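PDB 3CLW: conserved exported protein, which is of unknown function but probably hydrolyses O-glycosidic bonds. Local coordinates for residues A[48-53]-A[120-125]; A[77-82]-A[132-137]; A[237-242]-A[292-297]. One frame throughout, in Å; residues are numbered along the deposited sequence.

Contact 1: A[48-53]-A[120-125]; sequences LLFKRE and RGMNNF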
loop_
_atom_site.group_PDB
_atom_site.type_symbol
_atom_site.label_atom_id
_atom_site.label_comp_id
_atom_site.label_asym_id
_atom_site.label_seq_id
_atom_site.Cartn_x
_atom_site.Cartn_y
_atom_site.Cartn_z
ATOM N N LEU A 48 12.390 11.205 -2.628
ATOM C CA LEU A 48 11.769 10.289 -3.629
ATOM C C LEU A 48 10.402 9.773 -3.171
ATOM O O LEU A 48 9.529 9.523 -3.989
ATOM C CB LEU A 48 12.685 9.092 -3.966
ATOM C CG LEU A 48 13.975 9.408 -4.785
ATOM C CD1 LEU A 48 15.063 8.349 -4.573
ATOM C CD2 LEU A 48 13.683 9.607 -6.261
ATOM N N LEU A 49 10.226 9.681 -1.852
ATOM C CA LEU A 49 9.015 9.088 -1.259
ATOM C C LEU A 49 7.893 10.105 -1.074
ATOM O O LEU A 49 6.760 9.815 -1.406
ATOM C CB LEU A 49 9.365 8.459 0.085
ATOM C CG LEU A 49 10.295 7.255 0.096
ATOM C CD1 LEU A 49 10.517 6.680 1.498
ATOM C CD2 LEU A 49 9.737 6.194 -0.780
ATOM N N PHE A 50 8.235 11.303 -0.581
ATOM C CA PHE A 50 7.259 12.214 0.031
ATOM C C PHE A 50 7.113 13.595 -0.598
ATOM O O PHE A 50 6.054 14.211 -0.454
ATOM C CB PHE A 50 7.581 12.411 1.517
ATOM C CG PHE A 50 7.692 11.136 2.274
ATOM C CD1 PHE A 50 6.623 10.206 2.268
ATOM C CD2 PHE A 50 8.854 10.840 2.992
ATOM C CE1 PHE A 50 6.724 9.002 2.956
ATOM C CE2 PHE A 50 8.967 9.641 3.705
ATOM C CZ PHE A 50 7.888 8.716 3.688
ATOM N N LYS A 51 8.161 14.077 -1.264
ATOM C CA LYS A 51 8.245 15.496 -1.590
ATOM C C LYS A 51 7.504 15.775 -2.889
ATOM O O LYS A 51 7.843 15.241 -3.927
ATOM C CB LYS A 51 9.717 15.954 -1.662
ATOM C CG LYS A 51 9.909 17.465 -1.732
ATOM C CD LYS A 51 11.378 17.810 -1.649
ATOM C CE LYS A 51 11.628 19.305 -1.617
ATOM N NZ LYS A 51 13.103 19.563 -1.485
ATOM N N ARG A 52 6.453 16.577 -2.809
ATOM C CA ARG A 52 5.658 16.871 -3.995
ATOM C C ARG A 52 6.173 18.166 -4.669
ATOM O O ARG A 52 5.611 19.240 -4.487
ATOM C CB ARG A 52 4.155 16.954 -3.639
ATOM C CG ARG A 52 3.199 16.522 -4.760
ATOM C CD ARG A 52 3.001 17.606 -5.783
ATOM N NE ARG A 52 2.188 17.152 -6.909
ATOM C CZ ARG A 52 1.793 17.938 -7.904
ATOM N NH1 ARG A 52 2.153 19.210 -7.923
ATOM N NH2 ARG A 52 1.100 17.438 -8.909
ATOM N N GLU A 53 7.251 18.033 -5.437
ATOM C CA GLU A 53 7.887 19.163 -6.134
ATOM C C GLU A 53 8.400 18.713 -7.481
ATOM O O GLU A 53 8.593 17.511 -7.737
ATOM C CB GLU A 53 9.084 19.719 -5.349
ATOM C CG GLU A 53 8.784 20.074 -3.910
ATOM C CD GLU A 53 8.972 21.540 -3.589
ATOM O OE1 GLU A 53 7.951 22.271 -3.466
ATOM O OE2 GLU A 53 10.143 21.959 -3.446
ATOM N N ARG A 120 8.434 17.218 4.741
ATOM C CA ARG A 120 8.104 17.351 3.338
ATOM C C ARG A 120 6.598 17.481 3.077
ATOM O O ARG A 120 6.137 17.344 1.932
ATOM C CB ARG A 120 8.713 16.189 2.570
ATOM C CG ARG A 120 10.223 16.311 2.486
ATOM C CD ARG A 120 10.885 14.978 2.384
ATOM N NE ARG A 120 12.332 15.112 2.255
ATOM C CZ ARG A 120 13.173 15.287 3.267
ATOM N NH1 ARG A 120 12.705 15.344 4.512
ATOM N NH2 ARG A 120 14.492 15.387 3.025
ATOM N N GLY A 121 5.837 17.764 4.134
ATOM C CA GLY A 121 4.417 18.107 3.971
ATOM C C GLY A 121 3.486 16.895 3.925
ATOM O O GLY A 121 2.348 17.009 3.492
ATOM N N MET A 122 3.971 15.741 4.385
ATOM C CA MET A 122 3.163 14.533 4.417
ATOM C C MET A 122 3.012 14.153 5.897
ATOM O O MET A 122 3.964 13.660 6.524
ATOM C CB MET A 122 3.846 13.412 3.612
ATOM C CG MET A 122 2.958 12.229 3.189
ATOM S SD MET A 122 1.983 11.324 4.412
ATOM C CE MET A 122 3.269 10.470 5.245
ATOM N N ASN A 123 1.826 14.403 6.455
ATOM C CA ASN A 123 1.584 14.085 7.856
ATOM C C ASN A 123 0.302 13.236 7.966
ATOM O O ASN A 123 -0.763 13.700 8.410
ATOM C CB ASN A 123 1.563 15.373 8.707
ATOM C CG ASN A 123 1.685 15.097 10.201
ATOM O OD1 ASN A 123 1.710 13.936 10.632
ATOM N ND2 ASN A 123 1.750 16.169 11.007
ATOM N N ASN A 124 0.415 11.992 7.512
ATOM C CA ASN A 124 -0.687 11.070 7.483
ATOM C C ASN A 124 -0.115 9.690 7.648
ATOM O O ASN A 124 0.483 9.144 6.718
ATOM C CB ASN A 124 -1.519 11.212 6.185
ATOM C CG ASN A 124 -2.631 10.167 6.077
ATOM O OD1 ASN A 124 -3.159 9.691 7.085
ATOM N ND2 ASN A 124 -3.000 9.813 4.847
ATOM N N PHE A 125 -0.278 9.128 8.840
ATOM C CA PHE A 125 0.359 7.867 9.165
ATOM C C PHE A 125 -0.626 6.741 9.538
ATOM O O PHE A 125 -1.682 6.975 10.133
ATOM C CB PHE A 125 1.391 8.067 10.284
ATOM C CG PHE A 125 2.484 9.047 9.947
ATOM C CD1 PHE A 125 2.350 10.410 10.283
ATOM C CD2 PHE A 125 3.652 8.619 9.307
ATOM C CE1 PHE A 125 3.353 11.328 9.991
ATOM C CE2 PHE A 125 4.681 9.555 8.989
ATOM C CZ PHE A 125 4.520 10.909 9.322
#

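Contact 2: A[77-82]-A[132-137]; sequences YENREA and APYFMT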
loop_
_atom_site.group_PDB
_atom_site.type_symbol
_atom_site.label_atom_id
_atom_site.label_comp_id
_atom_site.label_asym_id
_atom_site.label_seq_id
_atom_site.Cartn_x
_atom_site.Cartn_y
_atom_site.Cartn_z
ATOM N N TYR A 77 13.414 -8.180 18.550
ATOM C CA TYR A 77 14.789 -7.778 18.791
ATOM C C TYR A 77 15.193 -7.952 20.261
ATOM O O TYR A 77 16.213 -8.579 20.544
ATOM C CB TYR A 77 15.054 -6.336 18.314
ATOM C CG TYR A 77 16.448 -5.852 18.677
ATOM C CD1 TYR A 77 17.540 -6.162 17.864
ATOM C CD2 TYR A 77 16.681 -5.107 19.847
ATOM C CE1 TYR A 77 18.822 -5.734 18.177
ATOM C CE2 TYR A 77 17.951 -4.691 20.176
ATOM C CZ TYR A 77 19.040 -5.010 19.325
ATOM O OH TYR A 77 20.352 -4.583 19.626
ATOM N N GLU A 78 14.435 -7.386 21.206
ATOM C CA GLU A 78 14.724 -7.626 22.643
ATOM C C GLU A 78 14.665 -9.130 22.996
ATOM O O GLU A 78 15.355 -9.572 23.890
ATOM C CB GLU A 78 13.730 -6.889 23.562
ATOM C CG GLU A 78 13.849 -5.372 23.601
ATOM C CD GLU A 78 12.999 -4.687 22.531
ATOM O OE1 GLU A 78 12.601 -5.368 21.539
ATOM O OE2 GLU A 78 12.725 -3.469 22.693
ATOM N N ASN A 79 13.817 -9.888 22.302
ATOM C CA ASN A 79 13.529 -11.278 22.646
ATOM C C ASN A 79 14.353 -12.216 21.779
ATOM O O ASN A 79 14.039 -13.391 21.677
ATOM C CB ASN A 79 12.038 -11.574 22.399
ATOM C CG ASN A 79 11.567 -12.864 23.050
ATOM O OD1 ASN A 79 11.916 -13.169 24.176
ATOM N ND2 ASN A 79 10.705 -13.572 22.370
ATOM N N ARG A 80 15.411 -11.700 21.153
ATOM C CA ARG A 80 16.057 -12.464 20.089
ATOM C C ARG A 80 16.763 -13.771 20.505
ATOM O O ARG A 80 16.961 -14.629 19.649
ATOM C CB ARG A 80 16.948 -11.568 19.209
ATOM C CG ARG A 80 18.274 -11.147 19.787
ATOM C CD ARG A 80 18.807 -9.948 19.003
ATOM N NE ARG A 80 20.013 -9.376 19.607
ATOM C CZ ARG A 80 20.016 -8.502 20.610
ATOM N NH1 ARG A 80 21.177 -8.045 21.107
ATOM N NH2 ARG A 80 18.866 -8.082 21.126
ATOM N N GLU A 81 17.121 -13.913 21.789
ATOM C CA GLU A 81 17.722 -15.160 22.315
ATOM C C GLU A 81 16.713 -16.322 22.402
ATOM O O GLU A 81 17.119 -17.473 22.634
ATOM C CB GLU A 81 18.370 -14.933 23.696
ATOM C CG GLU A 81 19.632 -14.071 23.685
ATOM C CD GLU A 81 20.212 -13.783 25.090
ATOM O OE1 GLU A 81 19.952 -14.544 26.046
ATOM O OE2 GLU A 81 20.957 -12.778 25.245
ATOM N N ALA A 82 15.411 -16.015 22.228
ATOM C CA ALA A 82 14.334 -16.996 22.225
ATOM C C ALA A 82 14.258 -17.648 20.852
ATOM O O ALA A 82 15.130 -17.391 20.018
ATOM C CB ALA A 82 12.981 -16.308 22.576
ATOM N N ALA A 132 1.635 -9.155 18.237
ATOM C CA ALA A 132 1.507 -8.529 19.540
ATOM C C ALA A 132 2.860 -8.666 20.201
ATOM O O ALA A 132 3.642 -9.520 19.807
ATOM C CB ALA A 132 0.392 -9.221 20.360
ATOM N N PRO A 133 3.156 -7.808 21.189
ATOM C CA PRO A 133 4.450 -7.882 21.884
ATOM C C PRO A 133 4.761 -9.306 22.343
ATOM O O PRO A 133 3.849 -10.009 22.766
ATOM C CB PRO A 133 4.287 -6.904 23.060
ATOM C CG PRO A 133 3.305 -5.902 22.550
ATOM C CD PRO A 133 2.331 -6.684 21.683
ATOM N N TYR A 134 6.026 -9.735 22.217
ATOM C CA TYR A 134 6.348 -11.138 22.479
ATOM C C TYR A 134 5.762 -11.685 23.799
ATOM O O TYR A 134 5.295 -12.813 23.850
ATOM C CB TYR A 134 7.851 -11.415 22.377
ATOM C CG TYR A 134 8.701 -10.687 23.353
ATOM C CD1 TYR A 134 9.098 -9.350 23.118
ATOM C CD2 TYR A 134 9.146 -11.306 24.508
ATOM C CE1 TYR A 134 9.895 -8.670 24.008
ATOM C CE2 TYR A 134 9.936 -10.606 25.424
ATOM C CZ TYR A 134 10.311 -9.309 25.165
ATOM O OH TYR A 134 11.130 -8.622 26.068
ATOM N N PHE A 135 5.805 -10.878 24.843
ATOM C CA PHE A 135 5.401 -11.277 26.177
ATOM C C PHE A 135 3.884 -11.417 26.379
ATOM O O PHE A 135 3.448 -11.848 27.447
ATOM C CB PHE A 135 6.001 -10.315 27.227
ATOM C CG PHE A 135 5.855 -8.848 26.876
ATOM C CD1 PHE A 135 6.880 -8.173 26.207
ATOM C CD2 PHE A 135 4.688 -8.140 27.217
ATOM C CE1 PHE A 135 6.759 -6.839 25.890
ATOM C CE2 PHE A 135 4.563 -6.802 26.896
ATOM C CZ PHE A 135 5.598 -6.158 26.226
ATOM N N MET A 136 3.091 -11.049 25.371
ATOM C CA MET A 136 1.631 -11.152 25.406
ATOM C C MET A 136 1.200 -12.384 24.632
ATOM O O MET A 136 0.028 -12.699 24.592
ATOM C CB MET A 136 0.972 -9.953 24.681
ATOM C CG MET A 136 1.003 -8.614 25.423
ATOM S SD MET A 136 -0.189 -7.392 24.795
ATOM C CE MET A 136 0.529 -6.066 25.650
ATOM N N THR A 137 2.132 -13.022 23.935
ATOM C CA THR A 137 1.748 -14.056 22.969
ATOM C C THR A 137 1.623 -15.415 23.654
ATOM O O THR A 137 2.024 -15.556 24.810
ATOM C CB THR A 137 2.766 -14.149 21.837
ATOM O OG1 THR A 137 4.029 -14.535 22.383
ATOM C CG2 THR A 137 2.900 -12.799 21.113
#

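Contact 3: A[237-242]-A[292-297]; sequences YLFEID and RNRIHK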
loop_
_atom_site.group_PDB
_atom_site.type_symbol
_atom_site.label_atom_id
_atom_site.label_comp_id
_atom_site.label_asym_id
_atom_site.label_seq_id
_atom_site.Cartn_x
_atom_site.Cartn_y
_atom_site.Cartn_z
ATOM N N TYR A 237 -9.661 -14.454 0.118
ATOM C CA TYR A 237 -10.191 -14.527 1.477
ATOM C C TYR A 237 -11.286 -13.493 1.764
ATOM O O TYR A 237 -11.886 -13.506 2.826
ATOM C CB TYR A 237 -9.050 -14.414 2.470
ATOM C CG TYR A 237 -8.153 -15.618 2.454
ATOM C CD1 TYR A 237 -8.495 -16.781 3.168
ATOM C CD2 TYR A 237 -6.959 -15.617 1.725
ATOM C CE1 TYR A 237 -7.663 -17.893 3.147
ATOM C CE2 TYR A 237 -6.136 -16.714 1.713
ATOM C CZ TYR A 237 -6.490 -17.856 2.414
ATOM O OH TYR A 237 -5.648 -18.954 2.395
ATOM N N LEU A 238 -11.525 -12.581 0.829
ATOM C CA LEU A 238 -12.623 -11.638 0.990
ATOM C C LEU A 238 -14.006 -12.310 0.764
ATOM O O LEU A 238 -15.043 -11.761 1.150
ATOM C CB LEU A 238 -12.445 -10.437 0.064
ATOM C CG LEU A 238 -11.243 -9.512 0.389
ATOM C CD1 LEU A 238 -11.225 -8.340 -0.504
ATOM C CD2 LEU A 238 -11.219 -9.065 1.864
ATOM N N PHE A 239 -13.975 -13.482 0.138
ATOM C CA PHE A 239 -15.142 -14.301 -0.137
ATOM C C PHE A 239 -14.927 -15.691 0.477
ATOM O O PHE A 239 -13.836 -16.021 0.884
ATOM C CB PHE A 239 -15.338 -14.395 -1.645
ATOM C CG PHE A 239 -15.044 -13.102 -2.379
ATOM C CD1 PHE A 239 -15.997 -12.087 -2.453
ATOM C CD2 PHE A 239 -13.812 -12.903 -3.004
ATOM C CE1 PHE A 239 -15.729 -10.911 -3.122
ATOM C CE2 PHE A 239 -13.549 -11.712 -3.675
ATOM C CZ PHE A 239 -14.511 -10.723 -3.728
ATOM N N GLU A 240 -15.982 -16.493 0.577
ATOM C CA GLU A 240 -15.883 -17.808 1.227
ATOM C C GLU A 240 -15.183 -18.763 0.282
ATOM O O GLU A 240 -15.540 -18.811 -0.896
ATOM C CB GLU A 240 -17.286 -18.330 1.586
ATOM C CG GLU A 240 -17.302 -19.538 2.529
ATOM C CD GLU A 240 -18.728 -19.941 2.955
ATOM O OE1 GLU A 240 -19.697 -19.710 2.191
ATOM O OE2 GLU A 240 -18.884 -20.484 4.065
ATOM N N ILE A 241 -14.184 -19.490 0.788
ATOM C CA ILE A 241 -13.331 -20.366 -0.048
ATOM C C ILE A 241 -13.127 -21.822 0.429
ATOM O O ILE A 241 -12.632 -22.651 -0.330
ATOM C CB ILE A 241 -11.902 -19.768 -0.293
ATOM C CG1 ILE A 241 -11.190 -19.464 1.029
ATOM C CG2 ILE A 241 -11.970 -18.547 -1.226
ATOM C CD1 ILE A 241 -9.737 -19.900 1.064
ATOM N N ASP A 242 -13.456 -22.126 1.678
ATOM C CA ASP A 242 -13.349 -23.510 2.159
ATOM C C ASP A 242 -14.465 -23.876 3.160
ATOM O O ASP A 242 -15.378 -23.091 3.369
ATOM C CB ASP A 242 -11.958 -23.771 2.769
ATOM C CG ASP A 242 -11.690 -22.946 4.032
ATOM O OD1 ASP A 242 -12.655 -22.427 4.652
ATOM O OD2 ASP A 242 -10.498 -22.819 4.403
ATOM N N ARG A 292 -11.245 -8.500 -8.888
ATOM C CA ARG A 292 -11.414 -7.102 -8.504
ATOM C C ARG A 292 -12.823 -6.567 -8.781
ATOM O O ARG A 292 -13.354 -5.740 -8.016
ATOM C CB ARG A 292 -10.334 -6.233 -9.169
ATOM C CG ARG A 292 -9.007 -6.231 -8.405
ATOM C CD ARG A 292 -7.789 -6.026 -9.295
ATOM N NE ARG A 292 -6.591 -6.308 -8.509
ATOM C CZ ARG A 292 -6.010 -7.501 -8.406
ATOM N NH1 ARG A 292 -6.469 -8.535 -9.103
ATOM N NH2 ARG A 292 -4.949 -7.661 -7.618
ATOM N N ASN A 293 -13.416 -7.005 -9.889
ATOM C CA ASN A 293 -14.846 -6.740 -10.149
ATOM C C ASN A 293 -15.725 -7.353 -9.075
ATOM O O ASN A 293 -16.670 -6.740 -8.621
ATOM C CB ASN A 293 -15.267 -7.269 -11.520
ATOM C CG ASN A 293 -15.013 -6.263 -12.637
ATOM O OD1 ASN A 293 -15.098 -5.051 -12.422
ATOM N ND2 ASN A 293 -14.726 -6.768 -13.840
ATOM N N ARG A 294 -15.380 -8.554 -8.641
ATOM C CA ARG A 294 -16.143 -9.207 -7.593
ATOM C C ARG A 294 -16.138 -8.414 -6.280
ATOM O O ARG A 294 -17.176 -8.311 -5.603
ATOM C CB ARG A 294 -15.640 -10.625 -7.362
ATOM C CG ARG A 294 -16.722 -11.486 -6.727
ATOM C CD ARG A 294 -16.224 -12.853 -6.436
ATOM N NE ARG A 294 -17.140 -13.556 -5.550
ATOM C CZ ARG A 294 -16.923 -14.759 -5.046
ATOM N NH1 ARG A 294 -15.821 -15.419 -5.352
ATOM N NH2 ARG A 294 -17.833 -15.308 -4.246
ATOM N N ILE A 295 -14.979 -7.831 -5.947
ATOM C CA ILE A 295 -14.829 -7.040 -4.735
ATOM C C ILE A 295 -15.850 -5.918 -4.731
ATOM O O ILE A 295 -16.616 -5.774 -3.776
ATOM C CB ILE A 295 -13.389 -6.437 -4.575
ATOM C CG1 ILE A 295 -12.335 -7.560 -4.420
ATOM C CG2 ILE A 295 -13.359 -5.450 -3.416
ATOM C CD1 ILE A 295 -10.897 -7.042 -4.302
ATOM N N HIS A 296 -15.841 -5.124 -5.798
ATOM C CA HIS A 296 -16.755 -4.008 -5.916
ATOM C C HIS A 296 -18.244 -4.428 -5.939
ATOM O O HIS A 296 -19.080 -3.786 -5.309
ATOM C CB HIS A 296 -16.425 -3.184 -7.148
ATOM C CG HIS A 296 -17.258 -1.956 -7.274
ATOM N ND1 HIS A 296 -17.373 -1.036 -6.255
ATOM C CD2 HIS A 296 -18.052 -1.514 -8.279
ATOM C CE1 HIS A 296 -18.183 -0.062 -6.636
ATOM N NE2 HIS A 296 -18.618 -0.335 -7.855
ATOM N N LYS A 297 -18.553 -5.510 -6.651
ATOM C CA LYS A 297 -19.916 -6.041 -6.713
ATOM C C LYS A 297 -20.408 -6.390 -5.298
ATOM O O LYS A 297 -21.415 -5.850 -4.856
ATOM C CB LYS A 297 -20.002 -7.253 -7.648
ATOM C CG LYS A 297 -21.458 -7.737 -7.975
ATOM C CD LYS A 297 -21.592 -9.282 -7.907
ATOM C CE LYS A 297 -20.448 -10.032 -8.635
ATOM N NZ LYS A 297 -20.300 -11.542 -8.348
#

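Contact 1: A[48-53]-A[120-125]
R120 meets F50 and K51 at a point where two helices of a TIM barrel end side by side: helix 39-50 runs out at F50, and helix 108-119 is closed by a Schellman motif just ahead of strand 125-128. The two helix ends come close, with the CA atoms of K51 and R120 5.3 Å apart. R120 touches with the root of its side chain. Its CB faces the CB of F50 at 4.1 Å, and its CG lies 4.2 Å from CB of K51. Beyond that the arginine, extended from CG to NE, travels back along the neighbouring helix, where D47 and E43 take its guanidinium in salt bridges. Those carboxylates probably also temper the like charge of K51, whose NZ stands 5.9 Å from NE of R120. G121 follows with positive phi (86°) as the C-prime residue of the Schellman motif, and this turn swings the chain from helix towards strand. M122 N completes the motif by bonding to A117 O, and the methionine side chain then dips into the buried layer that A117 and W68 share with F50. W68 meets the F50 ring edge-to-face. CG of M122, anti to the backbone N (chi1 -162°), packs obliquely beside the F50 ring, 4.3 Å from CD1.

Contact 2: A[77-82]-A[132-137]
Two first torsions bring N79 and Y134 together. N79 holds CG anti to its backbone N (chi1 -165°), which turns the amide towards the other loop, while Y134 sets its CG between backbone N and carbonyl carbon (chi1 62°), presenting the ring broadside. Amide and aromatic stack, the planes 12° apart. CB of N79 sits over the ring centre in a CH-pi contact, 3.5 Å from the centroid of Y134, and the amide reaches outward over one flank, its CG 3.2 Å from CD2 of the tyrosine. CD1 of F135 lies over the opposite face of the Y134 ring, so the tyrosine is sandwiched. In this TIM-barrel family member the partners belong to the loops after strands 68-71 and 125-128; N79 lies in overlapping type I beta turns, whereas Y134 opens a short 3-10 segment. E84 and the carbonyl of A140 accept from ND2 of N79, which should fix the rotation of the amide. CB of E78 lies 4.0 Å from OH of Y134, while the E78 carboxylate forms a salt bridge with K106. O of Y134 accepts two hydrogen bonds from T137, from OG1 (2.6 Å) and the backbone N.

Contact 3: A[237-242]-A[292-297]
The ring of F239 has a different neighbour on each face: L238 CB lies off towards the rim on one side, and R294 covers the other, with I295 at the edge. The guanidinium of R294 lies almost parallel to the ring, planes 6° apart and centres 4.1 Å apart, displaced towards CG and CB of the phenylalanine. CD of R294 sits more squarely over the middle, 3.8 Å from the centroid of F239 in a CH-pi contact. The two side chains run antiparallel, so the contact combines a cation-pi interaction with aliphatic packing. The overlap depends on the extended course of R294, whose CG is anti to the backbone N (chi1 -157°) and whose chain stays straight as far as NE. R294 is the exposed member, and its ion pair with E298 is long and weak. The contact fastens the loop after strand 226-232 to helix 285-300 on the outside of a TIM barrel, the F239 ring lying along the helix flank. At its far edge CZ of F239 approaches the backbone N of I295 at 3.7 Å and CG1 of I295 at 3.9 Å. L238 turns towards strand 270-276, touching V274 and A276, while I252 of helix 251-256 packs against both L238 and F239. L238 meets the helix through a methyl pair, its CD1 4.0 Å from CD1 of I295.

Overall arrangement
All three contacts lie within the family 30 barrel region, but at different depths. Contact 3 is the buried one, contact 1 is partly buried, and contact 2 lies at the surface, its centre about 27 Å from that of the chain. Contacts 1 and 2 interleave along the sequence: both join the chain around strand 68-71 to that around strand 125-128, contact 1 before these strands and contact 2 after them. Contact 3 follows in series, on the opposite side of the chain's centre from contact 1. Their chemistry differs accordingly: aliphatic roots and a methionine methylene beside a ring in contact 1, an amide on a tyrosine in contact 2, a guanidinium on a phenylalanine in contact 3.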